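Beta-2-microglobulin (Danio rerio, PDB 4M9O) pairs with the heavy chain of class I major histocompatibility complexes and takes part in presenting peptide antigens to the immune system. Local coordinates at residues A[26-31]-A[65-70]; A[39-44]-A[80-85]. One frame throughout, in Å; residues are numbered along the deposited sequence.

Interaction 1: residues A[26-31]-A[65-70]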
ATOM      1  N   ILE A  26       2.562   5.430  -0.609  1.00 18.58           N
ATOM      2  CA  ILE A  26       2.630   4.522   0.530  1.00 17.34           C
ATOM      3  C   ILE A  26       1.408   3.645   0.747  1.00 19.15           C
ATOM      4  O   ILE A  26       0.332   4.120   0.705  1.00 19.02           O
ATOM      5  CB  ILE A  26       2.901   5.306   1.826  1.00 16.94           C
ATOM      6  CG1 ILE A  26       4.058   6.266   1.648  1.00 17.53           C
ATOM      7  CG2 ILE A  26       3.109   4.401   2.975  1.00 15.96           C
ATOM      8  CD1 ILE A  26       4.018   7.459   2.483  1.00 21.44           C
ATOM      9  N   CYS A  27       1.605   2.364   0.988  1.00 18.46           N
ATOM     10  CA  CYS A  27       0.553   1.443   1.360  1.00 19.16           C
ATOM     11  C   CYS A  27       0.893   0.815   2.680  1.00 18.68           C
ATOM     12  O   CYS A  27       1.835   0.144   2.787  1.00 19.29           O
ATOM     13  CB  CYS A  27       0.362   0.344   0.334  1.00 20.13           C
ATOM     14  SG  CYS A  27      -0.990  -0.805   0.593  1.00 26.79           S
ATOM     15  N   TYR A  28       0.078   1.042   3.668  1.00 17.66           N
ATOM     16  CA  TYR A  28       0.289   0.567   5.012  1.00 17.11           C
ATOM     17  C   TYR A  28      -0.750  -0.451   5.388  1.00 17.11           C
ATOM     18  O   TYR A  28      -1.912  -0.215   5.272  1.00 17.23           O
ATOM     19  CB  TYR A  28       0.282   1.717   5.983  1.00 15.94           C
ATOM     20  CG  TYR A  28       0.394   1.360   7.430  1.00 17.81           C
ATOM     21  CD1 TYR A  28       1.591   1.039   7.980  1.00 17.24           C
ATOM     22  CD2 TYR A  28      -0.699   1.423   8.263  1.00 17.28           C
ATOM     23  CE1 TYR A  28       1.694   0.759   9.282  1.00 19.35           C
ATOM     24  CE2 TYR A  28      -0.601   1.132   9.564  1.00 15.12           C
ATOM     25  CZ  TYR A  28       0.601   0.805  10.072  1.00 17.25           C
ATOM     26  OH  TYR A  28       0.757   0.514  11.341  1.00 17.12           O
ATOM     27  N   VAL A  29      -0.279  -1.602   5.822  1.00 15.90           N
ATOM     28  CA  VAL A  29      -1.111  -2.713   6.153  1.00 15.68           C
ATOM     29  C   VAL A  29      -0.905  -3.185   7.586  1.00 16.20           C
ATOM     30  O   VAL A  29       0.171  -3.360   8.037  1.00 13.21           O
ATOM     31  CB  VAL A  29      -0.939  -3.860   5.205  1.00 17.77           C
ATOM     32  CG1 VAL A  29      -1.886  -4.910   5.542  1.00 20.82           C
ATOM     33  CG2 VAL A  29      -1.123  -3.446   3.814  1.00 17.75           C
ATOM     34  N   SER A  30      -1.999  -3.351   8.283  1.00 15.87           N
ATOM     35  CA  SER A  30      -1.951  -3.561   9.682  1.00 17.25           C
ATOM     36  C   SER A  30      -3.047  -4.430  10.257  1.00 16.17           C
ATOM     37  O   SER A  30      -4.048  -4.558   9.695  1.00 16.17           O
ATOM     38  CB  SER A  30      -1.976  -2.193  10.355  1.00 17.70           C
ATOM     39  OG  SER A  30      -1.865  -2.326  11.715  1.00 27.05           O
ATOM     40  N   SER A  31      -2.801  -4.956  11.433  1.00 17.15           N
ATOM     41  CA  SER A  31      -3.740  -5.708  12.256  1.00 18.41           C
ATOM     42  C   SER A  31      -4.353  -6.978  11.685  1.00 18.09           C
ATOM     43  O   SER A  31      -5.465  -7.254  11.926  1.00 19.47           O
ATOM     44  CB  SER A  31      -4.854  -4.797  12.728  1.00 18.44           C
ATOM     45  OG  SER A  31      -4.364  -3.609  13.206  1.00 24.89           O
ATOM     46  N   HIS A  65       2.382  -5.348  11.365  1.00 16.36           N
ATOM     47  CA  HIS A  65       2.290  -4.327  10.361  1.00 18.83           C
ATOM     48  C   HIS A  65       3.406  -4.299   9.325  1.00 18.37           C
ATOM     49  O   HIS A  65       4.498  -4.666   9.586  1.00 17.78           O
ATOM     50  CB  HIS A  65       2.003  -2.933  10.923  1.00 19.10           C
ATOM     51  CG  HIS A  65       3.092  -2.381  11.760  1.00 22.40           C
ATOM     52  ND1 HIS A  65       4.132  -1.655  11.239  1.00 30.19           N
ATOM     53  CD2 HIS A  65       3.310  -2.453  13.080  1.00 25.19           C
ATOM     54  CE1 HIS A  65       4.938  -1.288  12.208  1.00 29.64           C
ATOM     55  NE2 HIS A  65       4.457  -1.755  13.338  1.00 31.82           N
ATOM     56  N   LEU A  66       3.051  -3.857   8.152  1.00 18.70           N
ATOM     57  CA  LEU A  66       3.910  -3.811   7.026  1.00 20.07           C
ATOM     58  C   LEU A  66       3.652  -2.564   6.198  1.00 19.57           C
ATOM     59  O   LEU A  66       2.551  -2.186   6.025  1.00 18.56           O
ATOM     60  CB  LEU A  66       3.626  -5.049   6.203  1.00 20.73           C
ATOM     61  CG  LEU A  66       4.619  -5.615   5.233  1.00 28.95           C
ATOM     62  CD1 LEU A  66       5.853  -6.054   5.926  1.00 32.12           C
ATOM     63  CD2 LEU A  66       4.011  -6.782   4.502  1.00 31.57           C
ATOM     64  N   THR A  67       4.697  -1.989   5.651  1.00 18.77           N
ATOM     65  CA  THR A  67       4.611  -0.843   4.781  1.00 20.68           C
ATOM     66  C   THR A  67       5.333  -1.009   3.443  1.00 20.64           C
ATOM     67  O   THR A  67       6.443  -1.373   3.402  1.00 20.26           O
ATOM     68  CB  THR A  67       5.140   0.400   5.496  1.00 20.48           C
ATOM     69  OG1 THR A  67       4.344   0.655   6.630  1.00 23.35           O
ATOM     70  CG2 THR A  67       5.140   1.591   4.617  1.00 21.22           C
ATOM     71  N   LYS A  68       4.657  -0.738   2.362  1.00 20.29           N
ATOM     72  CA  LYS A  68       5.259  -0.719   1.061  1.00 20.79           C
ATOM     73  C   LYS A  68       5.225   0.695   0.476  1.00 20.22           C
ATOM     74  O   LYS A  68       4.230   1.329   0.512  1.00 19.78           O
ATOM     75  CB  LYS A  68       4.546  -1.702   0.150  1.00 22.13           C
ATOM     76  CG  LYS A  68       5.022  -1.759  -1.203  1.00 24.46           C
ATOM     77  CD  LYS A  68       5.777  -2.996  -1.390  1.00 28.62           C
ATOM     78  CE  LYS A  68       5.438  -3.698  -2.618  1.00 26.93           C
ATOM     79  NZ  LYS A  68       6.215  -4.883  -2.683  1.00 25.98           N
ATOM     80  N   SER A  69       6.336   1.163  -0.045  1.00 19.25           N
ATOM     81  CA  SER A  69       6.445   2.493  -0.604  1.00 19.52           C
ATOM     82  C   SER A  69       7.167   2.593  -1.943  1.00 19.75           C
ATOM     83  O   SER A  69       7.920   1.751  -2.267  1.00 18.20           O
ATOM     84  CB  SER A  69       7.123   3.422   0.358  1.00 20.21           C
ATOM     85  OG  SER A  69       8.326   2.915   0.768  1.00 22.67           O
ATOM     86  N   VAL A  70       6.888   3.635  -2.682  1.00 18.81           N
ATOM     87  CA  VAL A  70       7.549   3.919  -3.936  1.00 19.74           C
ATOM     88  C   VAL A  70       7.592   5.402  -4.315  1.00 19.68           C
ATOM     89  O   VAL A  70       6.671   6.090  -4.103  1.00 20.02           O
ATOM     90  CB  VAL A  70       6.931   3.082  -5.063  1.00 19.82           C
ATOM     91  CG1 VAL A  70       5.661   3.611  -5.495  1.00 20.25           C
ATOM     92  CG2 VAL A  70       7.869   2.898  -6.193  1.00 20.73           C
TER

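Interaction 2: residues A[39-44]-A[80-85]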
ATOM      1  N   ILE A  39       1.759  -7.697  -0.670  1.00 22.18           N
ATOM      2  CA  ILE A  39       1.396  -6.369  -1.077  1.00 22.24           C
ATOM      3  C   ILE A  39       2.107  -5.954  -2.356  1.00 23.11           C
ATOM      4  O   ILE A  39       3.262  -6.163  -2.491  1.00 21.39           O
ATOM      5  CB  ILE A  39       1.815  -5.345  -0.021  1.00 22.08           C
ATOM      6  CG1 ILE A  39       1.222  -5.645   1.327  1.00 25.82           C
ATOM      7  CG2 ILE A  39       1.518  -3.949  -0.427  1.00 20.64           C
ATOM      8  CD1 ILE A  39       1.782  -4.851   2.351  1.00 25.41           C
ATOM      9  N   GLU A  40       1.390  -5.323  -3.258  1.00 23.47           N
ATOM     10  CA  GLU A  40       1.970  -4.723  -4.462  1.00 25.70           C
ATOM     11  C   GLU A  40       1.407  -3.357  -4.723  1.00 24.94           C
ATOM     12  O   GLU A  40       0.294  -3.089  -4.409  1.00 25.52           O
ATOM     13  CB  GLU A  40       1.781  -5.543  -5.729  1.00 26.61           C
ATOM     14  CG  GLU A  40       2.376  -6.913  -5.759  1.00 33.70           C
ATOM     15  CD  GLU A  40       3.861  -6.962  -5.543  1.00 44.85           C
ATOM     16  OE1 GLU A  40       4.610  -6.064  -5.967  1.00 48.49           O
ATOM     17  OE2 GLU A  40       4.289  -7.933  -4.941  1.00 50.00           O
ATOM     18  N   LEU A  41       2.210  -2.496  -5.298  1.00 23.71           N
ATOM     19  CA  LEU A  41       1.799  -1.161  -5.647  1.00 22.84           C
ATOM     20  C   LEU A  41       1.664  -1.142  -7.152  1.00 23.11           C
ATOM     21  O   LEU A  41       2.493  -1.626  -7.828  1.00 23.55           O
ATOM     22  CB  LEU A  41       2.798  -0.122  -5.173  1.00 21.63           C
ATOM     23  CG  LEU A  41       2.837   0.256  -3.702  1.00 23.40           C
ATOM     24  CD1 LEU A  41       3.962   1.179  -3.331  1.00 19.22           C
ATOM     25  CD2 LEU A  41       1.564   0.817  -3.341  1.00 21.93           C
ATOM     26  N   LEU A  42       0.579  -0.613  -7.651  1.00 22.95           N
ATOM     27  CA  LEU A  42       0.298  -0.639  -9.066  1.00 22.28           C
ATOM     28  C   LEU A  42       0.064   0.708  -9.696  1.00 20.89           C
ATOM     29  O   LEU A  42      -0.564   1.532  -9.144  1.00 18.65           O
ATOM     30  CB  LEU A  42      -0.877  -1.545  -9.334  1.00 21.60           C
ATOM     31  CG  LEU A  42      -0.654  -3.028  -9.129  1.00 25.10           C
ATOM     32  CD1 LEU A  42      -1.321  -3.485  -7.965  1.00 26.39           C
ATOM     33  CD2 LEU A  42      -1.019  -3.842 -10.272  1.00 25.65           C
ATOM     34  N   LYS A  43       0.620   0.899 -10.868  1.00 20.86           N
ATOM     35  CA  LYS A  43       0.366   2.078 -11.670  1.00 20.98           C
ATOM     36  C   LYS A  43      -0.249   1.718 -13.010  1.00 21.65           C
ATOM     37  O   LYS A  43       0.315   0.998 -13.767  1.00 21.95           O
ATOM     38  CB  LYS A  43       1.616   2.891 -11.884  1.00 22.31           C
ATOM     39  CG  LYS A  43       1.431   4.043 -12.841  1.00 21.33           C
ATOM     40  CD  LYS A  43       2.723   4.579 -13.241  1.00 23.10           C
ATOM     41  CE  LYS A  43       2.596   5.788 -14.083  1.00 28.67           C
ATOM     42  NZ  LYS A  43       3.875   6.255 -14.544  1.00 33.37           N
ATOM     43  N   ASN A  44      -1.432   2.226 -13.268  1.00 21.95           N
ATOM     44  CA  ASN A  44      -2.088   2.057 -14.543  1.00 23.17           C
ATOM     45  C   ASN A  44      -2.136   0.572 -14.869  1.00 22.96           C
ATOM     46  O   ASN A  44      -1.983   0.150 -15.969  1.00 21.04           O
ATOM     47  CB  ASN A  44      -1.432   2.928 -15.639  1.00 21.45           C
ATOM     48  CG  ASN A  44      -1.681   4.401 -15.427  1.00 24.96           C
ATOM     49  OD1 ASN A  44      -2.592   4.779 -14.751  1.00 22.18           O
ATOM     50  ND2 ASN A  44      -0.864   5.217 -15.999  1.00 24.32           N
ATOM     51  N   TYR A  80      -3.365   4.851  -9.444  1.00 26.21           N
ATOM     52  CA  TYR A  80      -2.468   4.159  -8.532  1.00 25.15           C
ATOM     53  C   TYR A  80      -3.245   3.362  -7.514  1.00 25.95           C
ATOM     54  O   TYR A  80      -4.122   3.861  -6.898  1.00 25.75           O
ATOM     55  CB  TYR A  80      -1.518   5.107  -7.836  1.00 24.51           C
ATOM     56  CG  TYR A  80      -0.577   5.829  -8.730  1.00 23.50           C
ATOM     57  CD1 TYR A  80       0.634   5.316  -9.022  1.00 23.41           C
ATOM     58  CD2 TYR A  80      -0.911   7.025  -9.287  1.00 23.66           C
ATOM     59  CE1 TYR A  80       1.473   5.960  -9.847  1.00 24.18           C
ATOM     60  CE2 TYR A  80      -0.087   7.651 -10.113  1.00 20.45           C
ATOM     61  CZ  TYR A  80       1.105   7.131 -10.381  1.00 23.66           C
ATOM     62  OH  TYR A  80       1.904   7.780 -11.234  1.00 27.83           O
ATOM     63  N   THR A  81      -2.897   2.102  -7.387  1.00 26.03           N
ATOM     64  CA  THR A  81      -3.526   1.178  -6.474  1.00 26.20           C
ATOM     65  C   THR A  81      -2.556   0.292  -5.696  1.00 25.51           C
ATOM     66  O   THR A  81      -1.473  -0.023  -6.134  1.00 25.83           O
ATOM     67  CB  THR A  81      -4.548   0.260  -7.161  1.00 26.48           C
ATOM     68  OG1 THR A  81      -3.864  -0.562  -8.051  1.00 31.24           O
ATOM     69  CG2 THR A  81      -5.534   0.999  -7.913  1.00 25.67           C
ATOM     70  N   CYS A  82      -3.003  -0.109  -4.531  1.00 24.13           N
ATOM     71  CA  CYS A  82      -2.283  -1.028  -3.680  1.00 23.40           C
ATOM     72  C   CYS A  82      -3.047  -2.311  -3.669  1.00 21.86           C
ATOM     73  O   CYS A  82      -4.194  -2.315  -3.444  1.00 22.07           O
ATOM     74  CB  CYS A  82      -2.139  -0.500  -2.262  1.00 22.67           C
ATOM     75  SG  CYS A  82      -1.388  -1.550  -1.106  1.00 30.42           S
ATOM     76  N   SER A  83      -2.376  -3.398  -3.935  1.00 21.02           N
ATOM     77  CA  SER A  83      -2.999  -4.691  -3.982  1.00 19.98           C
ATOM     78  C   SER A  83      -2.553  -5.541  -2.802  1.00 19.66           C
ATOM     79  O   SER A  83      -1.409  -5.724  -2.627  1.00 19.87           O
ATOM     80  CB  SER A  83      -2.646  -5.350  -5.283  1.00 20.32           C
ATOM     81  OG  SER A  83      -3.329  -6.521  -5.534  1.00 20.36           O
ATOM     82  N   VAL A  84      -3.487  -6.029  -2.008  1.00 18.38           N
ATOM     83  CA  VAL A  84      -3.197  -6.828  -0.826  1.00 18.43           C
ATOM     84  C   VAL A  84      -3.813  -8.239  -0.817  1.00 18.78           C
ATOM     85  O   VAL A  84      -4.983  -8.395  -0.892  1.00 18.38           O
ATOM     86  CB  VAL A  84      -3.623  -6.088   0.447  1.00 18.17           C
ATOM     87  CG1 VAL A  84      -3.281  -6.831   1.649  1.00 17.82           C
ATOM     88  CG2 VAL A  84      -3.082  -4.720   0.499  1.00 18.02           C
ATOM     89  N   ARG A  85      -2.982  -9.252  -0.700  1.00 18.75           N
ATOM     90  CA  ARG A  85      -3.414 -10.615  -0.580  1.00 19.50           C
ATOM     91  C   ARG A  85      -3.190 -11.188   0.825  1.00 18.48           C
ATOM     92  O   ARG A  85      -2.115 -11.186   1.334  1.00 18.19           O
ATOM     93  CB  ARG A  85      -2.762 -11.486  -1.644  1.00 19.59           C
ATOM     94  CG  ARG A  85      -3.182 -12.935  -1.674  1.00 24.34           C
ATOM     95  CD  ARG A  85      -3.070 -13.500  -3.048  1.00 30.10           C
ATOM     96  NE  ARG A  85      -3.616 -14.833  -3.230  1.00 34.68           N
ATOM     97  CZ  ARG A  85      -4.772 -15.130  -3.800  1.00 37.52           C
ATOM     98  NH1 ARG A  85      -5.593 -14.203  -4.220  1.00 34.31           N
ATOM     99  NH2 ARG A  85      -5.115 -16.388  -3.920  1.00 40.31           N
TER

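Interaction 1: residues A[26-31]-A[65-70]
Cys27 and Val29 pair with Lys68 and Leu66 across two antiparallel strands, whose axes run at 172° and come within 4.7 Å. Four backbone hydrogen bonds join them, two in each hydrogen-bonded pair. Cys27 N reaches Lys68 O at 2.9 Å, and Lys68 N returns to Cys27 O at 3.0 Å. Val29 and Leu66 exchange two more of the same kind. Tyr28-Thr67 lies between them, with Ile26-Ser69 and Ser30-His65 beyond. In these non-hydrogen-bonded pairs CA-H groups approach carbonyls; His65 CA is 3.3 Å from Val29 O.

Ile26, Tyr28, Ser30, His65, Thr67 and Ser69 share one face. Tyr28, His65 and Thr67 meet here. With Tyr28 CG anti to the backbone N and beside the carbonyl carbon (chi1 176°), the ring is carried to where CD1 meets Thr67 and OH meets His65. Thr67 OG1 sits at the ring edge, in its plane, 3.1 Å from Tyr28 CD1. Farther out, Tyr28 OH is 3.7 Å from His65 CB, and the two rings are inclined at 43°. Thr67 CG2 meets Ile26 CG2 at 3.8 Å. With alanine in place of Tyr28, the edge contact to Thr67 OG1 and the cover over His65 CB would probably be lost.

The opposite face carries Cys27, Val29, Leu66 and Lys68. It turns to the second sheet, and Cys27 is disulfide-bonded to Cys82. This is the central strand pair of one sheet in an immunoglobulin C1-set beta sandwich.

Interaction 2: residues A[39-44]-A[80-85]
Leu42, Tyr80 and Ser83 have the most surface buried by this contact, and they lie on both faces of one antiparallel strand pair. Leu42 packs against Thr81 and Ser83. Its CB is 3.4 Å from Thr81 OG1, and its CD1 meets Ser83 CB at 3.5 Å. A chi1 of -69° sets Leu42 CG beside its own backbone N, anti to the carbonyl carbon, and from there CD1 reaches diagonally across to Ser83 CB. Ser83 thus offers its CB to the leucine. Its OG is hydrogen-bonded to Lys92 of the next strand, so this buried hydroxyl has a polar partner.

Backbone bonds pair Glu40 with Ser83 and Leu42 with Thr81. Ser83 N gives a nearly straight bond to Glu40 O (2.7 Å, 176° at the hydrogen), and Glu40 N bonds back to Ser83 O. In the other hydrogen-bonded pair, Leu42 N is 2.6 Å from Thr81 O, and Thr81 N bonds back to Leu42 O. The strands belong to the second sheet of the C1-set immunoglobulin sandwich.

Ile39 and Leu41 share the inward face with Cys82. Ile39 CG2 touches Cys82 SG at 3.8 Å, and Leu41 CD2 packs against Cys82 CB at 4.1 Å.

At the far end of this face, Tyr80 and Lys43 lie side by side and point the same way. The lysine chain is extended beyond CG and runs alongside the tyrosine. Lys43 CG is 3.6 Å from Tyr80 CE1, and Lys43 CE is 3.5 Å from Tyr80 OH. The aliphatic part of Lys43 therefore lines the tyrosine, while Phe72 and Leu25, both of the other sheet, also meet Tyr80.

How the interactions relate
Interactions 1 and 2 are the central strand pairs of the two facing sheets, with centres about 11 Å apart. Strands 23-30 and 63-72 alternate with 38-43 and 80-86 along the chain. The Cys27-Cys82 disulfide is the joint between the contacts. Beside it, Ile39 CD1 of interaction 2 packs on Val29 and Leu66 of interaction 1. The polar links between these segments are weak: Lys68 NZ makes a weak hydrogen bond to Ile39 O. Interaction 2 is the more buried, with largely aliphatic inward packing of Ile39 and Leu41 around Cys82. Interaction 1 is partly buried, and its outward face brings together the polar and aromatic groups of Tyr28, His65 and Thr67.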